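Local coordinates for protein gamma-glutamyl-gamma-aminobutyraldehyde dehydrogenase (Burkholderia cenocepacia, PDB 4LIH) that probably oxidises aldehydes, among them gamma-glutamyl-gamma-aminobutyraldehyde, to carboxylic acids with NAD(P)+ as the hydride acceptor, at residues A171-N176 with V196-S201. Sequence-based numbering, arbitrary orientation.
Sequences AVVPWN and VVLKPS
Leu198 reaches across to Ala171 and Val173, its CD1 lying 3.8 Å from Ala171 CB and 4.0 Å from Val173 CG2. Its CG lies anti to the backbone N (chi1 176°), and the turn about chi2 (75°) then carries CD1 over Ala171; the side chain meets that of Val173 at about a right angle. Alanine is small enough to let that methyl settle close to the backbone, and helix 178-191 covers Ala171 and Val173 through Lys185.

The backbones that carry these side chains run parallel, Ala171 beside Leu198 and Val172 beside Lys199. Ala171 O accepts a hydrogen bond from Lys199 N at 2.8 Å, and Ala171 N donates one to Val197 O; farther on, Val173 N makes a weak one to Lys199 O. Val172 and Lys199 share the other face of the sheet, where beta-branched Val172 suits the strand and packs on Ile247 and Phe249. The lysine chain, bent at chi2 and chi3, curls forward along its own strand, so that NZ donates to Pro200 O at 2.9 Å, from above the carbonyl plane; NZ also binds the carbonyls of Gly230 and Ala231.

Past the strand ends a water bridges Pro174 O and Ser201 N, 2.8 Å from each. Ser201 OG, which accepts a hydrogen bond from Lys203 N, is small enough to lie at the Trp175 ring edge, 3.5 Å from CD1.

In this beta-alpha-beta unit, three carbonyls around a buried ammonium would stabilise its charge and tie strand 195-199 to the glycine-rich turn at Gly230, where Rossmann-type domains probably bind their dinucleotide.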
ATOM      1  N   ALA A 171       5.047  13.091  25.380  1.00  8.79           N
ATOM      2  CA  ALA A 171       6.176  12.153  25.254  1.00  8.98           C
ATOM      3  C   ALA A 171       7.115  12.220  26.460  1.00  9.29           C
ATOM      4  O   ALA A 171       7.653  13.282  26.781  1.00  9.48           O
ATOM      5  CB  ALA A 171       6.922  12.457  23.997  1.00  9.04           C
ATOM      6  N   VAL A 172       7.317  11.075  27.109  1.00  9.56           N
ATOM      7  CA  VAL A 172       8.199  10.940  28.251  1.00  9.91           C
ATOM      8  C   VAL A 172       9.331  10.020  27.819  1.00 10.21           C
ATOM      9  O   VAL A 172       9.084   8.863  27.461  1.00 10.33           O
ATOM     10  CB  VAL A 172       7.451  10.311  29.445  1.00  9.93           C
ATOM     11  CG1 VAL A 172       8.376  10.128  30.651  1.00  9.96           C
ATOM     12  CG2 VAL A 172       6.204  11.122  29.800  1.00 10.02           C
ATOM     13  N   VAL A 173      10.551  10.544  27.791  1.00 10.59           N
ATOM     14  CA  VAL A 173      11.668   9.814  27.224  1.00 10.88           C
ATOM     15  C   VAL A 173      12.821   9.646  28.196  1.00 10.69           C
ATOM     16  O   VAL A 173      12.898  10.374  29.172  1.00 10.52           O
ATOM     17  CB  VAL A 173      12.133  10.483  25.914  1.00 11.35           C
ATOM     18  CG1 VAL A 173      10.993  10.467  24.906  1.00 11.68           C
ATOM     19  CG2 VAL A 173      12.561  11.894  26.193  1.00 11.54           C
ATOM     20  N   PRO A 174      13.726   8.680  27.924  1.00 10.58           N
ATOM     21  CA  PRO A 174      14.700   8.312  28.888  1.00 10.55           C
ATOM     22  C   PRO A 174      16.004   9.066  28.666  1.00 10.35           C
ATOM     23  O   PRO A 174      16.090   9.954  27.840  1.00  9.91           O
ATOM     24  CB  PRO A 174      14.854   6.801  28.635  1.00 10.68           C
ATOM     25  CG  PRO A 174      14.744   6.691  27.205  1.00 10.67           C
ATOM     26  CD  PRO A 174      13.913   7.878  26.697  1.00 10.69           C
ATOM     27  N   TRP A 175      16.991   8.720  29.470  1.00 10.32           N
ATOM     28  CA  TRP A 175      18.282   9.413  29.507  1.00 10.22           C
ATOM     29  C   TRP A 175      19.372   8.723  28.731  1.00 10.10           C
ATOM     30  O   TRP A 175      20.494   9.248  28.649  1.00 10.10           O
ATOM     31  CB  TRP A 175      18.742   9.564  30.979  1.00 10.39           C
ATOM     32  CG  TRP A 175      18.654   8.251  31.796  1.00 10.38           C
ATOM     33  CD1 TRP A 175      17.653   7.911  32.666  1.00 10.56           C
ATOM     34  CD2 TRP A 175      19.577   7.156  31.808  1.00 10.49           C
ATOM     35  NE1 TRP A 175      17.882   6.674  33.190  1.00 10.58           N
ATOM     36  CE2 TRP A 175      19.059   6.186  32.696  1.00 10.47           C
ATOM     37  CE3 TRP A 175      20.776   6.887  31.146  1.00 10.41           C
ATOM     38  CZ2 TRP A 175      19.726   4.983  32.972  1.00 10.56           C
ATOM     39  CZ3 TRP A 175      21.455   5.687  31.429  1.00 10.63           C
ATOM     40  CH2 TRP A 175      20.917   4.744  32.325  1.00 10.49           C
ATOM     41  N   ASN A 176      19.115   7.521  28.215  1.00  9.93           N
ATOM     42  CA  ASN A 176      20.223   6.793  27.562  1.00  9.93           C
ATOM     43  C   ASN A 176      20.499   7.330  26.160  1.00  9.67           C
ATOM     44  O   ASN A 176      21.676   7.354  25.712  1.00  9.71           O
ATOM     45  CB  ASN A 176      20.025   5.277  27.579  1.00  9.95           C
ATOM     46  CG  ASN A 176      18.772   4.835  26.850  1.00 10.16           C
ATOM     47  OD1 ASN A 176      17.769   5.568  26.785  1.00 10.40           O
ATOM     48  ND2 ASN A 176      18.840   3.663  26.222  1.00 10.10           N
ATOM     49  N   VAL A 196       2.754  18.760  20.846  1.00  9.27           N
ATOM     50  CA  VAL A 196       3.574  17.915  21.712  1.00  9.20           C
ATOM     51  C   VAL A 196       4.018  18.603  23.014  1.00  9.32           C
ATOM     52  O   VAL A 196       4.491  19.755  23.016  1.00  9.36           O
ATOM     53  CB  VAL A 196       4.795  17.392  20.943  1.00  9.15           C
ATOM     54  CG1 VAL A 196       5.776  16.625  21.856  1.00  9.09           C
ATOM     55  CG2 VAL A 196       4.315  16.496  19.817  1.00  8.98           C
ATOM     56  N   VAL A 197       3.866  17.859  24.105  1.00  9.34           N
ATOM     57  CA  VAL A 197       4.491  18.173  25.385  1.00  9.60           C
ATOM     58  C   VAL A 197       5.501  17.060  25.686  1.00  9.66           C
ATOM     59  O   VAL A 197       5.149  15.894  25.928  1.00  9.51           O
ATOM     60  CB  VAL A 197       3.449  18.347  26.475  1.00  9.62           C
ATOM     61  CG1 VAL A 197       4.109  18.838  27.760  1.00  9.76           C
ATOM     62  CG2 VAL A 197       2.386  19.356  26.000  1.00  9.78           C
ATOM     63  N   LEU A 198       6.771  17.434  25.622  1.00  9.94           N
ATOM     64  CA  LEU A 198       7.861  16.515  25.884  1.00 10.04           C
ATOM     65  C   LEU A 198       8.414  16.693  27.320  1.00 10.07           C
ATOM     66  O   LEU A 198       8.664  17.809  27.765  1.00 10.18           O
ATOM     67  CB  LEU A 198       8.962  16.736  24.886  1.00 10.37           C
ATOM     68  CG  LEU A 198      10.284  15.967  24.985  1.00 10.74           C
ATOM     69  CD1 LEU A 198      10.081  14.571  24.522  1.00 11.00           C
ATOM     70  CD2 LEU A 198      11.298  16.680  24.091  1.00 11.12           C
ATOM     71  N   LYS A 199       8.584  15.577  28.010  1.00  9.97           N
ATOM     72  CA  LYS A 199       9.103  15.530  29.367  1.00  9.95           C
ATOM     73  C   LYS A 199      10.378  14.702  29.301  1.00  9.88           C
ATOM     74  O   LYS A 199      10.330  13.465  29.316  1.00  9.54           O
ATOM     75  CB  LYS A 199       8.088  14.919  30.322  1.00 10.21           C
ATOM     76  CG  LYS A 199       8.137  15.486  31.750  1.00 10.62           C
ATOM     77  CD  LYS A 199       9.463  15.234  32.462  1.00 10.64           C
ATOM     78  CE  LYS A 199       9.579  13.804  32.933  1.00 10.76           C
ATOM     79  NZ  LYS A 199      10.857  13.466  33.614  1.00 10.71           N
ATOM     80  N   PRO A 200      11.530  15.369  29.199  1.00  9.92           N
ATOM     81  CA  PRO A 200      12.816  14.678  29.194  1.00 10.03           C
ATOM     82  C   PRO A 200      13.170  14.134  30.590  1.00 10.20           C
ATOM     83  O   PRO A 200      12.580  14.578  31.560  1.00 10.24           O
ATOM     84  CB  PRO A 200      13.776  15.782  28.747  1.00 10.07           C
ATOM     85  CG  PRO A 200      13.153  17.035  29.288  1.00 10.11           C
ATOM     86  CD  PRO A 200      11.698  16.828  29.050  1.00 10.11           C
ATOM     87  N   SER A 201      14.058  13.147  30.667  1.00 10.43           N
ATOM     88  CA  SER A 201      14.472  12.579  31.970  1.00 10.88           C
ATOM     89  C   SER A 201      15.126  13.672  32.781  1.00 11.27           C
ATOM     90  O   SER A 201      15.815  14.494  32.215  1.00 11.21           O
ATOM     91  CB  SER A 201      15.426  11.375  31.762  1.00 10.93           C
ATOM     92  OG  SER A 201      15.996  10.929  33.003  1.00 10.94           O
TER
HETATM   93  O   HOH W   1      15.501  12.643  28.311  1.00  8.93           O